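PDB 3VC5: mandelate racemase/muconate lactonizing protein from Thermobispora bispora, which probably catalyses the magnesium-dependent dehydration of D-glucarate to 5-dehydro-4-deoxy-D-glucarate, the first step of D-glucarate degradation. Local coordinates for residues 32-37 with 50-55; 36-41 with 368-373; 46-51 with 416-421; 169-174 with 184-189. All blocks are in the same frame, centred on the assembly; numbering follows the deposited sequence.

Contact 1 (32-37 with 50-55); sequences PVAFRD and WALRTI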
# COMPACT_ATOMS: atom_id res chain seq x y z
N PRO A 32 1.50 30.35 7.81
CA PRO A 32 0.50 30.00 8.83
C PRO A 32 -0.73 30.88 8.64
O PRO A 32 -0.60 32.07 8.28
CB PRO A 32 1.22 30.29 10.15
CG PRO A 32 2.22 31.44 9.79
CD PRO A 32 2.62 31.16 8.35
N VAL A 33 -1.91 30.33 8.91
CA VAL A 33 -3.18 31.05 8.74
C VAL A 33 -4.06 30.78 9.94
O VAL A 33 -3.88 29.75 10.65
CB VAL A 33 -3.93 30.61 7.44
CG1 VAL A 33 -3.15 31.00 6.19
CG2 VAL A 33 -4.26 29.10 7.46
N ALA A 34 -5.00 31.69 10.19
CA ALA A 34 -6.01 31.45 11.23
C ALA A 34 -7.35 31.82 10.65
O ALA A 34 -7.45 32.77 9.84
CB ALA A 34 -5.74 32.28 12.50
N PHE A 35 -8.40 31.10 11.07
CA PHE A 35 -9.75 31.41 10.58
C PHE A 35 -10.76 31.14 11.69
O PHE A 35 -10.43 30.49 12.68
CB PHE A 35 -10.06 30.63 9.30
CG PHE A 35 -9.71 29.16 9.40
CD1 PHE A 35 -10.64 28.25 9.94
CD2 PHE A 35 -8.47 28.69 8.92
CE1 PHE A 35 -10.30 26.86 10.06
CE2 PHE A 35 -8.14 27.34 9.01
CZ PHE A 35 -9.06 26.43 9.57
N ARG A 36 -11.97 31.70 11.56
CA ARG A 36 -12.96 31.67 12.64
C ARG A 36 -13.56 30.28 12.78
O ARG A 36 -13.79 29.58 11.77
CB ARG A 36 -14.09 32.67 12.33
CG ARG A 36 -13.59 34.11 12.34
CD ARG A 36 -14.68 35.11 11.98
NE ARG A 36 -15.38 34.74 10.74
CZ ARG A 36 -14.98 35.06 9.51
NH1 ARG A 36 -13.88 35.79 9.32
NH2 ARG A 36 -15.68 34.66 8.45
N ASP A 37 -13.81 29.88 14.03
CA ASP A 37 -14.40 28.58 14.32
C ASP A 37 -15.43 28.81 15.43
O ASP A 37 -15.14 29.53 16.37
CB ASP A 37 -13.30 27.66 14.89
CG ASP A 37 -13.64 26.18 14.76
OD1 ASP A 37 -14.50 25.81 13.94
OD2 ASP A 37 -13.01 25.36 15.48
N TRP A 50 -10.41 30.92 17.05
CA TRP A 50 -9.57 30.79 15.85
C TRP A 50 -9.03 29.38 15.77
O TRP A 50 -8.52 28.86 16.78
CB TRP A 50 -8.39 31.76 15.89
CG TRP A 50 -8.78 33.20 15.95
CD1 TRP A 50 -8.82 34.00 17.08
CD2 TRP A 50 -9.21 34.02 14.85
NE1 TRP A 50 -9.23 35.28 16.72
CE2 TRP A 50 -9.48 35.31 15.37
CE3 TRP A 50 -9.39 33.79 13.48
CZ2 TRP A 50 -9.93 36.36 14.57
CZ3 TRP A 50 -9.83 34.83 12.69
CH2 TRP A 50 -10.09 36.11 13.23
N ALA A 51 -9.11 28.78 14.58
CA ALA A 51 -8.44 27.52 14.28
C ALA A 51 -7.21 27.88 13.42
O ALA A 51 -7.25 28.82 12.63
CB ALA A 51 -9.37 26.57 13.52
N LEU A 52 -6.11 27.14 13.62
CA LEU A 52 -4.85 27.42 12.94
C LEU A 52 -4.58 26.34 11.87
O LEU A 52 -4.91 25.16 12.08
CB LEU A 52 -3.72 27.35 13.96
CG LEU A 52 -3.88 28.22 15.22
CD1 LEU A 52 -2.70 28.07 16.17
CD2 LEU A 52 -4.10 29.70 14.86
N ARG A 53 -3.92 26.73 10.79
CA ARG A 53 -3.43 25.79 9.77
C ARG A 53 -2.14 26.35 9.21
O ARG A 53 -1.84 27.55 9.40
CB ARG A 53 -4.44 25.60 8.61
CG ARG A 53 -5.78 24.99 9.00
CD ARG A 53 -5.68 23.55 9.48
NE ARG A 53 -5.79 22.57 8.40
CZ ARG A 53 -5.76 21.25 8.62
NH1 ARG A 53 -5.62 20.81 9.86
NH2 ARG A 53 -5.84 20.38 7.60
N THR A 54 -1.42 25.51 8.48
CA THR A 54 -0.24 25.97 7.76
C THR A 54 -0.46 25.59 6.30
O THR A 54 -0.79 24.43 5.97
CB THR A 54 1.05 25.27 8.26
OG1 THR A 54 1.21 25.55 9.65
CG2 THR A 54 2.27 25.79 7.50
N ILE A 55 -0.37 26.59 5.45
CA ILE A 55 -0.45 26.37 4.02
C ILE A 55 0.95 26.25 3.43
O ILE A 55 1.83 27.06 3.70
CB ILE A 55 -1.21 27.52 3.33
CG1 ILE A 55 -2.56 27.71 4.04
CG2 ILE A 55 -1.34 27.28 1.83
CD1 ILE A 55 -3.46 26.52 4.09
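The F35 ring lies across its strand partner A51: the carbonyl oxygen of A51 sits over the centre of one ring face, 3.9 Å above the plane, while the methyl group of A51 reaches the rim, CB lying 3.6 Å from F35 CE1. At the ring edge, in plane, R53 CG approaches F35 CE2 to 3.3 Å. F35 is brought over its neighbour by a first torsion of 47°, which places CG between the backbone N and the carbonyl carbon. The indole of W50, on the other face of the sheet, has F35 N at its edge, in plane; its CE3 comes within 3.5 Å of F35 C, and its CZ3 meets the aliphatic CG of R36 obliquely. A34 CB packs beside the same indole and against L52 CD2.

Between these two layers of side chains runs an antiparallel ladder. V33 with R53 and F35 with A51 are hydrogen-bonded pairs, the A51 N to F35 O bond being 2.9 Å long, and they alternate with the non-hydrogen-bonded pairs P32–T54, A34–L52 and R36–W50. V33 sends CG2 to R53 CB and CG1 to I55 CG1, continuing the face that carries F35. The guanidinium of R53 leads away from the ladder to a salt bridge with E69 and a hydrogen bond to S346.

The two strands belong to the three-stranded antiparallel sheet of the N-terminal domain, with 50-60 central between 25-36 and 65-71. Helix 403-415 packs on V33, P32 and W50, and helix 74-85 touches P32 and T54.

Contact 2 (36-41 with 368-373); sequences RDPPLL and TPWQDG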
# COMPACT_ATOMS: atom_id res chain seq x y z
N ARG A 36 -11.97 31.70 11.56
CA ARG A 36 -12.96 31.67 12.64
C ARG A 36 -13.56 30.28 12.78
O ARG A 36 -13.79 29.58 11.77
CB ARG A 36 -14.09 32.67 12.33
CG ARG A 36 -13.59 34.11 12.34
CD ARG A 36 -14.68 35.11 11.98
NE ARG A 36 -15.38 34.74 10.74
CZ ARG A 36 -14.98 35.06 9.51
NH1 ARG A 36 -13.88 35.79 9.32
NH2 ARG A 36 -15.68 34.66 8.45
N ASP A 37 -13.81 29.88 14.03
CA ASP A 37 -14.40 28.58 14.32
C ASP A 37 -15.43 28.81 15.43
O ASP A 37 -15.14 29.53 16.37
CB ASP A 37 -13.30 27.66 14.89
CG ASP A 37 -13.64 26.18 14.76
OD1 ASP A 37 -14.50 25.81 13.94
OD2 ASP A 37 -13.01 25.36 15.48
N PRO A 38 -16.61 28.17 15.32
CA PRO A 38 -17.61 28.31 16.42
C PRO A 38 -17.19 27.56 17.69
O PRO A 38 -16.20 26.81 17.66
CB PRO A 38 -18.88 27.68 15.82
CG PRO A 38 -18.65 27.62 14.34
CD PRO A 38 -17.16 27.41 14.18
N PRO A 39 -17.93 27.75 18.80
CA PRO A 39 -17.60 27.13 20.10
C PRO A 39 -18.13 25.68 20.16
O PRO A 39 -19.06 25.35 20.91
CB PRO A 39 -18.31 28.05 21.12
CG PRO A 39 -19.48 28.60 20.36
CD PRO A 39 -18.95 28.82 18.94
N LEU A 40 -17.52 24.84 19.34
CA LEU A 40 -17.86 23.43 19.25
C LEU A 40 -17.30 22.68 20.47
O LEU A 40 -16.10 22.75 20.77
CB LEU A 40 -17.29 22.87 17.95
CG LEU A 40 -17.64 23.63 16.68
CD1 LEU A 40 -16.99 22.96 15.42
CD2 LEU A 40 -19.13 23.80 16.49
N LEU A 41 -18.18 22.01 21.21
CA LEU A 41 -17.81 21.33 22.43
C LEU A 41 -17.31 19.91 22.13
O LEU A 41 -17.76 19.26 21.19
CB LEU A 41 -19.02 21.27 23.37
CG LEU A 41 -19.52 22.64 23.84
CD1 LEU A 41 -20.94 22.54 24.36
CD2 LEU A 41 -18.62 23.13 24.96
N THR A 368 -16.12 21.08 7.23
CA THR A 368 -16.39 22.17 6.27
C THR A 368 -17.54 23.13 6.65
O THR A 368 -17.34 24.33 6.63
CB THR A 368 -16.57 21.61 4.84
OG1 THR A 368 -15.32 21.04 4.38
CG2 THR A 368 -17.04 22.71 3.89
N PRO A 369 -18.73 22.61 7.02
CA PRO A 369 -19.84 23.58 7.25
C PRO A 369 -19.49 24.63 8.31
O PRO A 369 -19.93 25.79 8.23
CB PRO A 369 -20.97 22.68 7.75
CG PRO A 369 -20.66 21.31 7.11
CD PRO A 369 -19.17 21.20 7.20
N TRP A 370 -18.70 24.24 9.32
CA TRP A 370 -18.41 25.09 10.47
C TRP A 370 -17.53 26.25 10.10
O TRP A 370 -17.49 27.27 10.82
CB TRP A 370 -17.73 24.24 11.58
CG TRP A 370 -18.72 23.17 12.05
CD1 TRP A 370 -18.59 21.82 11.94
CD2 TRP A 370 -20.01 23.40 12.66
NE1 TRP A 370 -19.71 21.19 12.44
CE2 TRP A 370 -20.60 22.14 12.88
CE3 TRP A 370 -20.73 24.55 13.02
CZ2 TRP A 370 -21.86 21.99 13.48
CZ3 TRP A 370 -21.98 24.40 13.61
CH2 TRP A 370 -22.54 23.14 13.82
N GLN A 371 -16.78 26.09 8.99
CA GLN A 371 -15.90 27.17 8.55
C GLN A 371 -16.67 28.20 7.72
O GLN A 371 -16.13 29.23 7.34
CB GLN A 371 -14.70 26.61 7.80
CG GLN A 371 -13.46 26.51 8.71
CD GLN A 371 -13.80 25.83 10.04
OE1 GLN A 371 -13.95 24.60 10.10
NE2 GLN A 371 -13.95 26.64 11.11
N ASP A 372 -17.93 27.94 7.48
CA ASP A 372 -18.85 28.89 6.85
C ASP A 372 -18.29 29.66 5.65
O ASP A 372 -18.44 30.85 5.54
CB ASP A 372 -19.40 29.84 7.89
CG ASP A 372 -20.80 30.34 7.57
OD1 ASP A 372 -21.52 29.74 6.80
OD2 ASP A 372 -21.11 31.38 8.08
N GLY A 373 -17.68 28.92 4.75
CA GLY A 373 -17.24 29.45 3.46
C GLY A 373 -15.85 30.03 3.46
O GLY A 373 -15.34 30.37 2.39
O HOH W 1 -16.85 29.90 11.26
O HOH W 2 -14.26 23.41 12.69
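Two loops meet here at the junction between the N-terminal domain and the barrel domain of this enolase-superfamily fold: segment 36-41 leaves strand 25-36, and the loop segment 368-373 follows helix 344-355. The polar half of the contact is the amide of Q371. Its NE2 donates both to R36 O, 3.0 Å away, and to D37 OD1, also at 3.0 Å, and both acceptors lie in the amide plane. The carboxylate is met from above its own plane, with the two planes 57° apart. CG of D37 stands opposite the backbone N (chi1 -160°), which turns OD1 to the glutamine and leaves OD2 for H47. A water joins D37 OD1 to Q371 OE1, and a second one links W370 O to R36 O, the latter bond weak. A leucine at Q371 would probably leave R36 O and D37 OD1 without their shared donor and the carboxylate less firmly oriented.

The apolar half is built on W370. L40 lies over one indole face, its CD2 3.9 Å from the centroid of the six-membered ring and only 13° off the normal, while CD1 rests 3.8 Å from W370 CG. P38 CG approaches CE3 obliquely at 3.9 Å.

Helix 189-203 supplies Q195 and L199 against the indole, and NE1 bonds to the carbonyl of Y167 on strand 161-169, whose F169 ring meets W370 edge-to-face.

Contact 3 (46-51 with 416-421); sequences VHQPWA and CGIRTR. With PO4 (phosphate ion), chain B.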
# COMPACT_ATOMS: atom_id res chain seq x y z
N VAL A 46 -13.65 22.97 24.55
CA VAL A 46 -14.41 23.67 23.50
C VAL A 46 -13.43 24.26 22.51
O VAL A 46 -12.36 24.72 22.91
CB VAL A 46 -15.35 24.73 24.13
CG1 VAL A 46 -14.54 25.73 24.96
CG2 VAL A 46 -16.21 25.47 23.06
N HIS A 47 -13.78 24.25 21.22
CA HIS A 47 -12.91 24.86 20.21
C HIS A 47 -12.73 26.36 20.48
O HIS A 47 -13.68 27.04 20.88
CB HIS A 47 -13.54 24.73 18.82
CG HIS A 47 -13.45 23.36 18.23
ND1 HIS A 47 -13.38 23.15 16.87
CD2 HIS A 47 -13.42 22.13 18.81
CE1 HIS A 47 -13.31 21.85 16.63
NE2 HIS A 47 -13.32 21.21 17.79
N GLN A 48 -11.52 26.86 20.23
CA GLN A 48 -11.21 28.27 20.40
C GLN A 48 -11.78 29.09 19.23
O GLN A 48 -12.15 28.53 18.20
CB GLN A 48 -9.71 28.48 20.53
CG GLN A 48 -9.14 28.00 21.87
CD GLN A 48 -7.66 27.72 21.80
OE1 GLN A 48 -7.23 26.80 21.08
NE2 GLN A 48 -6.87 28.50 22.53
N PRO A 49 -11.82 30.41 19.39
CA PRO A 49 -12.46 31.22 18.33
C PRO A 49 -11.69 31.25 17.00
O PRO A 49 -12.26 31.62 15.95
CB PRO A 49 -12.52 32.64 18.93
CG PRO A 49 -12.18 32.51 20.36
CD PRO A 49 -11.48 31.19 20.59
N TRP A 50 -10.41 30.92 17.05
CA TRP A 50 -9.57 30.79 15.85
C TRP A 50 -9.03 29.38 15.77
O TRP A 50 -8.52 28.86 16.78
CB TRP A 50 -8.39 31.76 15.89
CG TRP A 50 -8.78 33.20 15.95
CD1 TRP A 50 -8.82 34.00 17.08
CD2 TRP A 50 -9.21 34.02 14.85
NE1 TRP A 50 -9.23 35.28 16.72
CE2 TRP A 50 -9.48 35.31 15.37
CE3 TRP A 50 -9.39 33.79 13.48
CZ2 TRP A 50 -9.93 36.36 14.57
CZ3 TRP A 50 -9.83 34.83 12.69
CH2 TRP A 50 -10.09 36.11 13.23
N ALA A 51 -9.11 28.78 14.58
CA ALA A 51 -8.44 27.52 14.28
C ALA A 51 -7.21 27.88 13.42
O ALA A 51 -7.25 28.82 12.63
CB ALA A 51 -9.37 26.57 13.52
N CYS A 416 -4.19 36.99 15.99
CA CYS A 416 -5.32 36.29 16.59
C CYS A 416 -5.05 35.89 18.04
O CYS A 416 -5.97 35.51 18.78
CB CYS A 416 -5.71 35.07 15.75
SG CYS A 416 -4.59 33.65 15.96
N GLY A 417 -3.78 35.96 18.45
CA GLY A 417 -3.41 35.72 19.84
C GLY A 417 -3.38 34.25 20.23
O GLY A 417 -3.30 33.93 21.42
N ILE A 418 -3.46 33.35 19.24
CA ILE A 418 -3.40 31.90 19.52
C ILE A 418 -2.28 31.30 18.69
O ILE A 418 -2.14 31.62 17.52
CB ILE A 418 -4.75 31.17 19.20
CG1 ILE A 418 -5.87 31.73 20.08
CG2 ILE A 418 -4.61 29.66 19.44
CD1 ILE A 418 -7.23 31.21 19.75
N ARG A 419 -1.47 30.45 19.32
CA ARG A 419 -0.34 29.85 18.62
C ARG A 419 -0.35 28.33 18.66
O ARG A 419 0.29 27.69 17.82
CB ARG A 419 0.98 30.36 19.18
CG ARG A 419 1.24 31.83 18.84
CD ARG A 419 1.52 31.97 17.37
NE ARG A 419 1.71 33.35 16.88
CZ ARG A 419 0.74 34.09 16.33
NH1 ARG A 419 -0.50 33.62 16.25
NH2 ARG A 419 1.02 35.30 15.87
N THR A 420 -1.08 27.76 19.62
CA THR A 420 -1.21 26.29 19.74
C THR A 420 -2.62 25.97 20.22
O THR A 420 -3.10 26.57 21.19
CB THR A 420 -0.18 25.67 20.74
OG1 THR A 420 1.14 25.90 20.25
CG2 THR A 420 -0.40 24.18 20.89
N ARG A 421 -3.28 25.03 19.54
CA ARG A 421 -4.63 24.63 19.89
C ARG A 421 -4.68 24.16 21.33
O ARG A 421 -3.86 23.31 21.75
CB ARG A 421 -5.12 23.53 18.94
CG ARG A 421 -6.48 22.99 19.36
CD ARG A 421 -7.00 21.96 18.39
NE ARG A 421 -8.27 21.43 18.86
CZ ARG A 421 -8.95 20.42 18.29
NH1 ARG A 421 -8.47 19.82 17.21
NH2 ARG A 421 -10.10 20.02 18.81
P PO4 B . -12.35 17.92 16.97
O1 PO4 B . -12.99 18.40 18.21
O2 PO4 B . -12.71 18.94 15.91
O3 PO4 B . -10.88 17.86 17.10
O4 PO4 B . -12.88 16.61 16.67
O HOH W 3 -3.93 28.37 23.07
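R421 reaches past Q48 toward a bound phosphate. From CB its chain runs extended through CG and CD to NE, with CG opposite the backbone N (chi1 174°). At its base, Q48 OE1 lies 3.6 Å from R421 CA and 4.2 Å from CG; that oxygen accepts from the backbone N of D422. At the tip, NH2 and NH1 both donate to phosphate O3, at 2.9 and 3.1 Å, and NH2 also forms a salt bridge with D423. H47 grips the same ion from another side: its NE2 donates to O1 at 2.9 Å in an almost straight bond (174°), in the plane of the imidazole, while ND1 is held by D37.

Farther out, the contact is mostly apolar. I418 CD1 lies against Q48 CB and at the edge of the W50 ring, near its plane; a water links Q48 NE2 to T420 O. C416 CB sits over the five-membered ring of W50, 3.5 Å from its centroid and 7° off the normal, with SG set obliquely beside it. An alanine in place of W50 would probably strip C416 CB of its aromatic face and open a gap where the ring edge met I418 CD1.

N42, H367 and K211, a predicted proton acceptor, complete the anion's hydrogen bonds. The phosphate probably came from the crystallisation liquor, but its place is consistent with the substrate pocket of an enolase-superfamily enzyme, where N-terminal-domain loops close over the barrel.

Contact 4 (169-174 with 184-189); sequences FYKWAG and GPALDP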
# COMPACT_ATOMS: atom_id res chain seq x y z
N PHE A 169 -22.19 18.93 16.46
CA PHE A 169 -21.58 19.22 17.74
C PHE A 169 -22.59 19.88 18.65
O PHE A 169 -23.34 20.75 18.20
CB PHE A 169 -20.46 20.24 17.60
CG PHE A 169 -19.20 19.71 16.94
CD1 PHE A 169 -19.11 19.59 15.56
CD2 PHE A 169 -18.10 19.36 17.71
CE1 PHE A 169 -17.93 19.12 14.94
CE2 PHE A 169 -16.91 18.87 17.11
CZ PHE A 169 -16.82 18.75 15.74
N TYR A 170 -22.53 19.55 19.93
CA TYR A 170 -23.09 20.45 20.92
C TYR A 170 -22.27 21.73 20.88
O TYR A 170 -21.05 21.69 20.67
CB TYR A 170 -23.04 19.82 22.31
CG TYR A 170 -23.87 18.58 22.46
CD1 TYR A 170 -25.26 18.66 22.64
CD2 TYR A 170 -23.27 17.33 22.49
CE1 TYR A 170 -26.02 17.52 22.80
CE2 TYR A 170 -24.03 16.18 22.67
CZ TYR A 170 -25.40 16.28 22.83
OH TYR A 170 -26.16 15.14 23.01
N LYS A 171 -22.93 22.88 20.98
CA LYS A 171 -22.21 24.15 20.94
C LYS A 171 -22.95 25.26 21.65
O LYS A 171 -24.18 25.24 21.75
CB LYS A 171 -21.94 24.55 19.49
CG LYS A 171 -23.24 24.84 18.68
CD LYS A 171 -22.95 25.19 17.21
CE LYS A 171 -22.21 26.54 17.06
NZ LYS A 171 -23.02 27.74 17.56
N TRP A 172 -22.19 26.22 22.16
CA TRP A 172 -22.79 27.44 22.70
C TRP A 172 -23.30 28.27 21.53
O TRP A 172 -22.95 27.99 20.37
CB TRP A 172 -21.77 28.23 23.51
CG TRP A 172 -21.21 27.46 24.66
CD1 TRP A 172 -21.84 26.47 25.39
CD2 TRP A 172 -19.92 27.63 25.25
NE1 TRP A 172 -21.00 26.01 26.38
CE2 TRP A 172 -19.81 26.70 26.32
CE3 TRP A 172 -18.83 28.46 24.98
CZ2 TRP A 172 -18.67 26.60 27.11
CZ3 TRP A 172 -17.69 28.36 25.77
CH2 TRP A 172 -17.62 27.43 26.82
N ALA A 173 -24.09 29.31 21.81
CA ALA A 173 -24.63 30.17 20.76
C ALA A 173 -23.50 30.97 20.11
O ALA A 173 -23.59 31.36 18.94
CB ALA A 173 -25.66 31.10 21.35
N GLY A 174 -22.44 31.22 20.88
CA GLY A 174 -21.28 32.00 20.38
C GLY A 174 -20.17 31.89 21.41
O GLY A 174 -20.39 31.33 22.49
N GLY A 184 -26.68 28.83 15.80
CA GLY A 184 -27.49 28.68 17.01
C GLY A 184 -26.79 27.75 17.99
O GLY A 184 -25.85 27.01 17.62
N PRO A 185 -27.23 27.80 19.25
CA PRO A 185 -26.75 26.85 20.26
C PRO A 185 -27.33 25.46 19.97
O PRO A 185 -28.37 25.35 19.29
CB PRO A 185 -27.36 27.40 21.55
CG PRO A 185 -28.64 28.05 21.10
CD PRO A 185 -28.31 28.66 19.76
N ALA A 186 -26.68 24.42 20.50
CA ALA A 186 -27.25 23.06 20.49
C ALA A 186 -26.77 22.38 21.76
O ALA A 186 -25.60 22.03 21.90
CB ALA A 186 -26.79 22.28 19.25
N LEU A 187 -27.68 22.21 22.72
CA LEU A 187 -27.29 21.70 24.03
C LEU A 187 -28.19 20.55 24.51
O LEU A 187 -28.09 20.10 25.66
CB LEU A 187 -27.27 22.84 25.05
CG LEU A 187 -26.32 24.01 24.75
CD1 LEU A 187 -26.61 25.22 25.64
CD2 LEU A 187 -24.88 23.55 24.92
N ASP A 188 -29.05 20.07 23.62
CA ASP A 188 -30.03 19.03 23.94
C ASP A 188 -30.51 18.39 22.63
O ASP A 188 -30.12 18.84 21.55
CB ASP A 188 -31.19 19.61 24.76
CG ASP A 188 -31.90 20.77 24.07
OD1 ASP A 188 -31.82 20.95 22.83
OD2 ASP A 188 -32.59 21.51 24.79
N PRO A 189 -31.31 17.32 22.72
CA PRO A 189 -31.72 16.62 21.52
C PRO A 189 -32.41 17.51 20.49
O PRO A 189 -32.11 17.39 19.29
CB PRO A 189 -32.67 15.53 22.06
CG PRO A 189 -32.11 15.22 23.41
CD PRO A 189 -31.71 16.58 23.94
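F169 opens the segment with its backbone, its carbonyl oxygen 3.9 Å from A186 CB, while its ring turns to the active-site side. Y170 follows: its CA makes a CA-H...O contact of 3.1 Å with A186 O, and that oxygen also lies at the edge of the phenol ring, in plane, with CD1 and CE1 running on past L187 and D188. K171 forms the one bridge between the segments, an antiparallel hydrogen-bonded pair with A186; the A186 N to K171 O bond is 2.9 Å and nearly straight at 168°. The lysine chain curls back, bent at its last two torsions, so that NZ reaches G184 O at 2.9 Å from above the carbonyl plane and W172 O at 2.8 Å nearly end-on. A salt bridge to D181 gives the ammonium group a third partner. L187 CD2 meets the indole of W172 at its edge, 4.2 Å from CD1, and A173 CB rests on P185 CD.

The connection between strand 161-169 and helix 189-203 is thus tied to itself by a single bridge, and D188 caps the helix through OD1 to the backbone N of G191. I192 and Q195 of that helix pack under A186, helix 217-230 flanks Y170, and L41 of strand 41-42 touches Y170, W172 and L187.

In the fold
Contacts 1, 2 and 3 have centres 8 to 12 Å apart; contact 4 adjoins contact 2, at 12 Å, and is farther from contacts 3 (19 Å) and 1 (22 Å), centre to centre. Contacts 1 and 3 share strand 50-60, and contacts 1 and 2 share R36 and D37 at the end of strand 25-36. Contacts 1 and 2 start from the same stretch; contact 1 closes first, while contacts 2 and 3 alternate along the chain and each encloses contact 4. D37 joins the first three, since its carboxylate also bonds to H47, and L41 N to Y170 O ties contact 2 to contact 4. Together they bring the N-terminal sheet and its loops against the barrel beside the predicted catalytic residues.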